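Local coordinates for phage tail sheath protein (Desulfitobacterium hafniense, PDB 3HXL), which probably forms the contractile sheath around the tail tube of a phage or phage-like particle, at residues A[73-82]-A[261-272]. Residues are numbered along the deposited sequence; the frame is centred on the assembly and turned at random.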
loop_
_atom_site.group_PDB
_atom_site.type_symbol
_atom_site.label_atom_id
_atom_site.label_comp_id
_atom_site.label_asym_id
_atom_site.label_seq_id
_atom_site.Cartn_x
_atom_site.Cartn_y
_atom_site.Cartn_z
ATOM N N ARG A 73 -12.070 -7.436 -2.372
ATOM C CA ARG A 73 -12.559 -6.066 -2.327
ATOM C C ARG A 73 -11.525 -5.010 -1.903
ATOM O O ARG A 73 -11.362 -3.996 -2.584
ATOM C CB ARG A 73 -13.783 -5.986 -1.405
ATOM C CG ARG A 73 -14.180 -4.563 -1.043
ATOM C CD ARG A 73 -14.594 -3.777 -2.281
ATOM N NE ARG A 73 -15.889 -4.219 -2.784
ATOM C CZ ARG A 73 -16.444 -3.782 -3.911
ATOM N NH1 ARG A 73 -15.813 -2.888 -4.664
ATOM N NH2 ARG A 73 -17.629 -4.240 -4.280
ATOM N N LEU A 74 -10.822 -5.234 -0.791
ATOM C CA LEU A 74 -9.845 -4.249 -0.318
ATOM C C LEU A 74 -8.690 -4.020 -1.282
ATOM O O LEU A 74 -8.167 -2.906 -1.390
ATOM C CB LEU A 74 -9.293 -4.654 1.055
ATOM C CG LEU A 74 -10.351 -4.852 2.148
ATOM C CD1 LEU A 74 -9.669 -5.167 3.484
ATOM C CD2 LEU A 74 -11.197 -3.604 2.267
ATOM N N ILE A 75 -8.286 -5.075 -1.982
ATOM C CA ILE A 75 -7.204 -4.961 -2.944
ATOM C C ILE A 75 -7.703 -4.089 -4.100
ATOM O O ILE A 75 -6.994 -3.214 -4.591
ATOM C CB ILE A 75 -6.784 -6.362 -3.442
ATOM C CG1 ILE A 75 -6.136 -7.127 -2.280
ATOM C CG2 ILE A 75 -5.809 -6.248 -4.612
ATOM C CD1 ILE A 75 -5.815 -8.568 -2.582
ATOM N N ASN A 76 -8.944 -4.330 -4.507
ATOM C CA ASN A 76 -9.563 -3.571 -5.586
ATOM C C ASN A 76 -9.619 -2.088 -5.199
ATOM O O ASN A 76 -9.212 -1.224 -5.973
ATOM C CB ASN A 76 -10.971 -4.129 -5.860
ATOM C CG ASN A 76 -11.702 -3.379 -6.968
ATOM O OD1 ASN A 76 -12.562 -2.531 -6.706
ATOM N ND2 ASN A 76 -11.355 -3.683 -8.206
ATOM N N GLU A 77 -10.089 -1.795 -3.990
ATOM C CA GLU A 77 -10.197 -0.413 -3.535
ATOM C C GLU A 77 -8.858 0.316 -3.422
ATOM O O GLU A 77 -8.745 1.472 -3.821
ATOM C CB GLU A 77 -10.934 -0.357 -2.191
ATOM C CG GLU A 77 -12.339 -0.946 -2.252
ATOM C CD GLU A 77 -13.180 -0.325 -3.363
ATOM O OE1 GLU A 77 -13.544 0.864 -3.246
ATOM O OE2 GLU A 77 -13.467 -1.027 -4.357
ATOM N N ALA A 78 -7.847 -0.356 -2.881
ATOM C CA ALA A 78 -6.532 0.251 -2.728
ATOM C C ALA A 78 -5.932 0.615 -4.080
ATOM O O ALA A 78 -5.228 1.613 -4.206
ATOM C CB ALA A 78 -5.592 -0.702 -1.999
ATOM N N LEU A 79 -6.204 -0.201 -5.085
ATOM C CA LEU A 79 -5.654 0.057 -6.403
ATOM C C LEU A 79 -6.489 0.992 -7.272
ATOM O O LEU A 79 -6.202 1.154 -8.457
ATOM C CB LEU A 79 -5.376 -1.270 -7.117
ATOM C CG LEU A 79 -4.128 -1.957 -6.519
ATOM C CD1 LEU A 79 -4.002 -3.384 -7.020
ATOM C CD2 LEU A 79 -2.885 -1.148 -6.870
ATOM N N LYS A 80 -7.516 1.612 -6.693
ATOM C CA LYS A 80 -8.319 2.560 -7.459
ATOM C C LYS A 80 -7.475 3.810 -7.701
ATOM O O LYS A 80 -7.550 4.420 -8.767
ATOM C CB LYS A 80 -9.618 2.922 -6.716
ATOM C CG LYS A 80 -10.749 1.933 -6.968
ATOM C CD LYS A 80 -12.010 2.240 -6.173
ATOM C CE LYS A 80 -13.150 1.318 -6.610
ATOM N NZ LYS A 80 -14.400 1.528 -5.816
ATOM N N ARG A 81 -6.645 4.177 -6.726
ATOM C CA ARG A 81 -5.804 5.363 -6.869
ATOM C C ARG A 81 -4.299 5.091 -6.811
ATOM O O ARG A 81 -3.507 5.895 -7.296
ATOM C CB ARG A 81 -6.164 6.399 -5.797
ATOM C CG ARG A 81 -7.602 6.920 -5.848
ATOM C CD ARG A 81 -7.818 7.861 -7.031
ATOM N NE ARG A 81 -9.090 8.587 -6.960
ATOM C CZ ARG A 81 -9.200 9.873 -6.639
ATOM N NH1 ARG A 81 -8.121 10.586 -6.354
ATOM N NH2 ARG A 81 -10.390 10.454 -6.620
ATOM N N ALA A 82 -3.905 3.967 -6.219
ATOM C CA ALA A 82 -2.486 3.629 -6.110
ATOM C C ALA A 82 -2.009 2.920 -7.370
ATOM O O ALA A 82 -2.796 2.291 -8.074
ATOM C CB ALA A 82 -2.255 2.742 -4.893
ATOM N N LEU A 261 -19.321 -0.022 2.623
ATOM C CA LEU A 261 -17.995 -0.248 3.180
ATOM C C LEU A 261 -17.867 0.475 4.511
ATOM O O LEU A 261 -18.260 1.632 4.636
ATOM C CB LEU A 261 -16.920 0.261 2.219
ATOM C CG LEU A 261 -16.852 -0.386 0.831
ATOM C CD1 LEU A 261 -15.757 0.312 0.016
ATOM C CD2 LEU A 261 -16.554 -1.882 0.948
ATOM N N THR A 262 -17.318 -0.215 5.503
ATOM C CA THR A 262 -17.120 0.367 6.824
ATOM C C THR A 262 -15.930 1.315 6.779
ATOM O O THR A 262 -15.221 1.389 5.774
ATOM C CB THR A 262 -16.775 -0.699 7.866
ATOM O OG1 THR A 262 -15.579 -1.373 7.457
ATOM C CG2 THR A 262 -17.896 -1.696 8.014
ATOM N N ALA A 263 -15.703 2.029 7.877
ATOM C CA ALA A 263 -14.568 2.946 7.941
ATOM C C ALA A 263 -13.287 2.132 7.827
ATOM O O ALA A 263 -12.328 2.540 7.162
ATOM C CB ALA A 263 -14.589 3.721 9.252
ATOM N N ALA A 264 -13.266 0.975 8.484
ATOM C CA ALA A 264 -12.092 0.107 8.437
ATOM C C ALA A 264 -11.779 -0.291 6.991
ATOM O O ALA A 264 -10.623 -0.288 6.573
ATOM C CB ALA A 264 -12.326 -1.146 9.280
ATOM N N GLN A 265 -12.811 -0.654 6.238
ATOM C CA GLN A 265 -12.618 -1.041 4.846
ATOM C C GLN A 265 -12.220 0.159 3.992
ATOM O O GLN A 265 -11.484 0.021 3.003
ATOM C CB GLN A 265 -13.894 -1.644 4.272
ATOM C CG GLN A 265 -14.309 -2.977 4.878
ATOM C CD GLN A 265 -15.612 -3.459 4.291
ATOM O OE1 GLN A 265 -16.636 -2.797 4.429
ATOM N NE2 GLN A 265 -15.583 -4.613 3.619
ATOM N N ALA A 266 -12.731 1.329 4.365
ATOM C CA ALA A 266 -12.452 2.564 3.644
ATOM C C ALA A 266 -10.985 2.993 3.728
ATOM O O ALA A 266 -10.520 3.772 2.898
ATOM C CB ALA A 266 -13.362 3.682 4.161
ATOM N N THR A 267 -10.247 2.482 4.714
ATOM C CA THR A 267 -8.838 2.835 4.844
ATOM C C THR A 267 -8.061 2.412 3.599
ATOM O O THR A 267 -7.057 3.030 3.254
ATOM C CB THR A 267 -8.162 2.166 6.082
ATOM O OG1 THR A 267 -8.171 0.740 5.930
ATOM C CG2 THR A 267 -8.892 2.546 7.371
ATOM N N ALA A 268 -8.529 1.363 2.930
ATOM C CA ALA A 268 -7.862 0.860 1.726
ATOM C C ALA A 268 -7.815 1.936 0.644
ATOM O O ALA A 268 -6.742 2.260 0.124
ATOM C CB ALA A 268 -8.593 -0.380 1.201
ATOM N N TRP A 269 -8.978 2.480 0.296
ATOM C CA TRP A 269 -9.035 3.530 -0.724
ATOM C C TRP A 269 -8.308 4.786 -0.260
ATOM O O TRP A 269 -7.555 5.397 -1.021
ATOM C CB TRP A 269 -10.484 3.898 -1.052
ATOM C CG TRP A 269 -10.598 4.947 -2.126
ATOM C CD1 TRP A 269 -10.654 4.736 -3.474
ATOM C CD2 TRP A 269 -10.634 6.365 -1.940
ATOM N NE1 TRP A 269 -10.729 5.935 -4.142
ATOM C CE2 TRP A 269 -10.724 6.954 -3.225
ATOM C CE3 TRP A 269 -10.613 7.199 -0.813
ATOM C CZ2 TRP A 269 -10.774 8.339 -3.416
ATOM C CZ3 TRP A 269 -10.665 8.584 -1.005
ATOM C CH2 TRP A 269 -10.752 9.136 -2.301
ATOM N N VAL A 270 -8.531 5.185 0.990
ATOM C CA VAL A 270 -7.877 6.387 1.495
ATOM C C VAL A 270 -6.355 6.286 1.399
ATOM O O VAL A 270 -5.686 7.249 1.013
ATOM C CB VAL A 270 -8.287 6.690 2.956
ATOM C CG1 VAL A 270 -7.548 7.927 3.465
ATOM C CG2 VAL A 270 -9.782 6.924 3.024
ATOM N N ALA A 271 -5.816 5.117 1.736
ATOM C CA ALA A 271 -4.375 4.888 1.681
ATOM C C ALA A 271 -3.898 4.918 0.234
ATOM O O ALA A 271 -2.853 5.489 -0.073
ATOM C CB ALA A 271 -4.040 3.544 2.314
ATOM N N GLY A 272 -4.670 4.292 -0.647
ATOM C CA GLY A 272 -4.308 4.263 -2.059
ATOM C C GLY A 272 -4.362 5.649 -2.664
ATOM O O GLY A 272 -3.487 6.036 -3.443
HETATM O O HOH W 1 -7.398 3.986 -3.906
#
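Trp269 carries much of this contact, lying against Lys80 and Arg81, just beyond helix 73-78. A chi1 of -178° sets its CG beside the carbonyl carbon, opposite the backbone N. CB passes near Glu77 O; Trp269 CD1 then reaches Lys80, whose CB sits at the ring edge, 3.9 Å from it. Next to Trp269 NE1 is Arg81 CG, 3.7 Å away, while the indole N-H itself bonds to Asp289. Farther out, Trp269 CZ2 lies 3.6 Å above one face of the Arg81 guanidinium, offset toward its rim; the two planes stand 81° apart, so the ring meets that group with its edge. Tyr288 stacks on the indole, and Asp289 also pairs with Arg81 NE.

Where the backbones come close, small residues do the packing. Ala78 CA points its hydrogen at Ala268 O, and Gly272 CA lies 3.5 Å from Ala78 O in a second CA-H...O contact. A water accepts from Arg81 N and lies within bonding range of Glu77 O and Trp269 O. Glu77, bridged to Arg73 and to Lys80, which also pairs with Glu290, sets OE1 4.0 Å from Leu261 CD1 and bonds Tyr288.

The axes of 73-78 and 263-272 approach to 7.7 Å, their N-to-C directions 33° apart. Leu74, Ala82 and Ala268 rest on strand 35-40, Ala266 and Val270 on strand 246-255: a Gp18 domain III N-terminal helix packs against a subtilisin-like one on a mixed sheet both regions build.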